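Local coordinates for putative aminotransferase (PDB 4ZWV), which binds pyridoxal 5'-phosphate and is probably a sugar aminotransferase involved in making the aminopentose of the indolocarbazole AT2433, at residues M110-D113 and D114-R117; P338-D341 and S342-D345. One frame throughout, in Å; residues are numbered along the deposited sequence.

Contact 1: M110-D113 and D114-R117; sequences MDLD and DLER
Asp111 caps the start of helix 112-118 by reaching forward to the first amides of the turn, above all that of Asp114. Its CG is anti to the backbone N (chi1 178°), which swings the carboxylate over the end of the helix. There Asp111 OD1 accepts from Asp114 N at 3.0 Å in a fairly straight bond (160°), approached from well above the carboxylate plane, and takes a weak, bent bond from Asp113 N at 2.9 Å. With an alanine here, the amides of Asp113 and Asp114 would probably be left without this acceptor at the helix start. Asp111 OD2 accepts a hydrogen bond from a water 2.8 Å away, and the same water accepts from Arg117 NH2 at the edge of its guanidinium, in plane. This is a classic aspartate N-cap, set within a beta-alpha-beta crossover of the mixed sheet between strands 97-100 and 123-129. Arg117, bent at chi3 (-58°), folds back so that one guanidinium face lies over Asp113 O. Its NH2 forms a salt bridge with Asp114 OD1 at 3.0 Å, while Asp114 OD2 pairs with Lys118. On the buried side Leu115 CD2 rests on two neighbours: Leu112 CD2 at 3.9 Å, the two leucines side by side, and Met110 SE, the selenium, at 4.0 Å. Helix 138-152 packs against both leucines, and Ile126 of strand 123-129 meets Leu115.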
loop_
_atom_site.group_PDB
_atom_site.type_symbol
_atom_site.label_atom_id
_atom_site.label_comp_id
_atom_site.label_asym_id
_atom_site.label_seq_id
_atom_site.Cartn_x
_atom_site.Cartn_y
_atom_site.Cartn_z
HETATM N N MSE A 110 -22.838 5.673 12.916
HETATM C CA MSE A 110 -22.654 5.074 14.239
HETATM C C MSE A 110 -23.634 5.588 15.295
HETATM O O MSE A 110 -23.837 6.791 15.440
HETATM C CB MSE A 110 -21.230 5.320 14.724
HETATM C CG MSE A 110 -20.933 4.657 16.055
HETATM SE SE MSE A 110 -19.123 5.017 16.684
HETATM C CE MSE A 110 -18.129 3.743 15.615
ATOM N N ASP A 111 -24.231 4.653 16.031
ATOM C CA ASP A 111 -25.108 4.953 17.154
ATOM C C ASP A 111 -24.233 5.399 18.325
ATOM O O ASP A 111 -23.544 4.585 18.935
ATOM C CB ASP A 111 -25.948 3.708 17.494
ATOM C CG ASP A 111 -26.868 3.891 18.700
ATOM O OD1 ASP A 111 -26.631 4.763 19.558
ATOM O OD2 ASP A 111 -27.847 3.122 18.796
ATOM N N LEU A 112 -24.260 6.688 18.643
ATOM C CA LEU A 112 -23.354 7.200 19.671
ATOM C C LEU A 112 -23.794 6.836 21.090
ATOM O O LEU A 112 -22.980 6.881 22.008
ATOM C CB LEU A 112 -23.195 8.720 19.536
ATOM C CG LEU A 112 -22.536 9.155 18.219
ATOM C CD1 LEU A 112 -22.407 10.677 18.148
ATOM C CD2 LEU A 112 -21.181 8.508 18.027
ATOM N N ASP A 113 -25.068 6.489 21.283
ATOM C CA ASP A 113 -25.515 5.962 22.573
ATOM C C ASP A 113 -24.860 4.606 22.814
ATOM O O ASP A 113 -24.389 4.306 23.916
ATOM C CB ASP A 113 -27.036 5.807 22.616
ATOM C CG ASP A 113 -27.761 7.134 22.584
ATOM O OD1 ASP A 113 -27.359 8.050 23.328
ATOM O OD2 ASP A 113 -28.725 7.262 21.804
ATOM N N ASP A 114 -24.841 3.788 21.766
ATOM C CA ASP A 114 -24.234 2.465 21.851
ATOM C C ASP A 114 -22.725 2.600 22.022
ATOM O O ASP A 114 -22.117 1.857 22.784
ATOM C CB ASP A 114 -24.574 1.637 20.607
ATOM C CG ASP A 114 -24.277 0.158 20.788
ATOM O OD1 ASP A 114 -24.681 -0.410 21.832
ATOM O OD2 ASP A 114 -23.649 -0.440 19.889
ATOM N N LEU A 115 -22.132 3.567 21.328
ATOM C CA LEU A 115 -20.712 3.841 21.495
ATOM C C LEU A 115 -20.369 4.104 22.955
ATOM O O LEU A 115 -19.460 3.483 23.511
ATOM C CB LEU A 115 -20.283 5.034 20.647
ATOM C CG LEU A 115 -18.841 5.469 20.940
ATOM C CD1 LEU A 115 -17.840 4.396 20.523
ATOM C CD2 LEU A 115 -18.544 6.782 20.250
ATOM N N GLU A 116 -21.111 5.006 23.585
ATOM C CA GLU A 116 -20.778 5.372 24.955
ATOM C C GLU A 116 -20.902 4.168 25.897
ATOM O O GLU A 116 -20.073 3.991 26.800
ATOM C CB GLU A 116 -21.643 6.532 25.445
ATOM C CG GLU A 116 -21.240 6.950 26.859
ATOM C CD GLU A 116 -21.620 8.371 27.220
ATOM O OE1 GLU A 116 -22.501 8.958 26.556
ATOM O OE2 GLU A 116 -21.031 8.894 28.193
ATOM N N ARG A 117 -21.896 3.314 25.662
ATOM C CA ARG A 117 -22.062 2.116 26.486
ATOM C C ARG A 117 -20.915 1.118 26.314
ATOM O O ARG A 117 -20.653 0.307 27.209
ATOM C CB ARG A 117 -23.383 1.418 26.161
ATOM C CG ARG A 117 -24.619 2.173 26.619
ATOM C CD ARG A 117 -25.866 1.307 26.486
ATOM N NE ARG A 117 -26.082 0.841 25.122
ATOM C CZ ARG A 117 -26.928 1.401 24.261
ATOM N NH1 ARG A 117 -27.660 2.456 24.615
ATOM N NH2 ARG A 117 -27.052 0.892 23.046
HETATM O O HOH W 1 -28.564 1.461 20.906
HETATM O O HOH W 2 -23.850 8.857 24.258
#

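Contact 2: P338-D341 and S342-D345; sequences PGLD and SVYD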
loop_
_atom_site.group_PDB
_atom_site.type_symbol
_atom_site.label_atom_id
_atom_site.label_comp_id
_atom_site.label_asym_id
_atom_site.label_seq_id
_atom_site.Cartn_x
_atom_site.Cartn_y
_atom_site.Cartn_z
ATOM N N PRO A 338 -29.233 -4.568 16.987
ATOM C CA PRO A 338 -30.643 -4.489 16.599
ATOM C C PRO A 338 -30.955 -3.247 15.756
ATOM O O PRO A 338 -31.864 -3.306 14.923
ATOM C CB PRO A 338 -31.379 -4.445 17.942
ATOM C CG PRO A 338 -30.377 -3.943 18.913
ATOM C CD PRO A 338 -29.046 -4.473 18.443
ATOM N N GLY A 339 -30.221 -2.156 15.959
ATOM C CA GLY A 339 -30.423 -0.961 15.151
ATOM C C GLY A 339 -30.116 -1.244 13.690
ATOM O O GLY A 339 -30.926 -0.990 12.801
ATOM N N LEU A 340 -28.935 -1.796 13.443
ATOM C CA LEU A 340 -28.558 -2.163 12.084
ATOM C C LEU A 340 -29.509 -3.220 11.518
ATOM O O LEU A 340 -29.913 -3.135 10.358
ATOM C CB LEU A 340 -27.112 -2.659 12.048
ATOM C CG LEU A 340 -26.563 -3.085 10.685
ATOM C CD1 LEU A 340 -26.831 -1.993 9.644
ATOM C CD2 LEU A 340 -25.070 -3.387 10.789
ATOM N N ASP A 341 -29.863 -4.214 12.331
ATOM C CA ASP A 341 -30.805 -5.249 11.899
ATOM C C ASP A 341 -32.115 -4.634 11.396
ATOM O O ASP A 341 -32.719 -5.138 10.449
ATOM C CB ASP A 341 -31.120 -6.236 13.034
ATOM C CG ASP A 341 -29.938 -7.109 13.420
ATOM O OD1 ASP A 341 -28.979 -7.236 12.627
ATOM O OD2 ASP A 341 -29.988 -7.686 14.528
ATOM N N SER A 342 -32.552 -3.544 12.024
ATOM C CA SER A 342 -33.863 -2.971 11.695
ATOM C C SER A 342 -33.869 -2.225 10.360
ATOM O O SER A 342 -34.944 -1.908 9.842
ATOM C CB SER A 342 -34.343 -2.028 12.807
ATOM O OG SER A 342 -33.659 -0.787 12.767
ATOM N N VAL A 343 -32.691 -1.952 9.803
ATOM C CA VAL A 343 -32.621 -1.244 8.526
ATOM C C VAL A 343 -31.851 -1.977 7.420
ATOM O O VAL A 343 -31.934 -1.604 6.246
ATOM C CB VAL A 343 -31.981 0.155 8.696
ATOM C CG1 VAL A 343 -32.891 1.062 9.511
ATOM C CG2 VAL A 343 -30.595 0.053 9.329
ATOM N N TYR A 344 -31.093 -3.013 7.775
ATOM C CA TYR A 344 -30.171 -3.599 6.803
ATOM C C TYR A 344 -30.873 -4.284 5.624
ATOM O O TYR A 344 -30.317 -4.341 4.522
ATOM C CB TYR A 344 -29.231 -4.587 7.489
ATOM C CG TYR A 344 -28.145 -5.099 6.571
ATOM C CD1 TYR A 344 -27.158 -4.243 6.085
ATOM C CD2 TYR A 344 -28.107 -6.432 6.184
ATOM C CE1 TYR A 344 -26.157 -4.703 5.246
ATOM C CE2 TYR A 344 -27.106 -6.902 5.342
ATOM C CZ TYR A 344 -26.144 -6.031 4.874
ATOM O OH TYR A 344 -25.156 -6.505 4.048
ATOM N N ASP A 345 -32.088 -4.782 5.845
ATOM C CA ASP A 345 -32.839 -5.433 4.776
ATOM C C ASP A 345 -33.691 -4.432 4.012
ATOM O O ASP A 345 -34.397 -4.800 3.078
ATOM C CB ASP A 345 -33.741 -6.535 5.329
ATOM C CG ASP A 345 -32.961 -7.718 5.853
ATOM O OD1 ASP A 345 -31.964 -8.103 5.207
ATOM O OD2 ASP A 345 -33.343 -8.254 6.914
HETATM O O HOH W 3 -33.929 -4.405 7.974
HETATM O O HOH W 4 -31.946 -7.307 9.074
#
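The backbone from Pro338 to Tyr344 makes a short helix that weakens toward its end, where Leu340 O serves two amides: Tyr344 N at 2.8 Å, nearly along the C=O axis, and Val343 N at 3.1 Å, well above the carbonyl plane. The i to i+4 bond of the alpha-helix (Tyr344 N) and the i to i+3 bond of a 3-10 turn (Val343 N) thus share one acceptor in the last turn of helix 338-344; the chain then passes into strand 347-350, an outer strand of a three-stranded antiparallel sheet. Ser342 illustrates how a serine can turn its hydroxyl back on its own helix. With chi1 at 76°, Ser342 OG lies between the backbone N and the carbonyl carbon and donates to Gly339 O at 2.7 Å, only slightly out of the carbonyl plane. The same oxygen receives a weak bond from Ser342 N, whose stronger link goes to Pro338 O at 3.0 Å. Along the apolar side, Leu340 and Tyr344 run side by side and point the same way, Leu340 CD1 coming within 4.1 Å of Tyr344 CB. Val343 CG2 lies 3.4 Å from Leu340 O and 4.3 Å from Leu340 CD1. Arg323 meets this helix from outside: it forms a salt bridge with Asp341 OD1 and a cation-pi contact with the Tyr344 ring, while its backbone N bonds to the phenolic OH. Across the end of the helix, one water donates to both Asp341 O and Asp345 OD2, each 2.7 Å away.

Contacts 1 and 2 are two short helices, each a local turn, that come close without touching: their centres are 15 Å apart and their nearest atoms about 6 Å. Asp102 bridges the gap. Its backbone bonds to Asp111 and its amide N donates to Asp114 OD2 in contact 1, whereas its carboxylate takes the amides of Gly339 and Leu340 at the start of the helix in contact 2. A single residue thus ties a crossover helix of the large mixed sheet to one leading into the small antiparallel sheet. Both lie on the same side of the chain's centre, their own centres about 19 and 21 Å from it, away from the pyridoxal phosphate site.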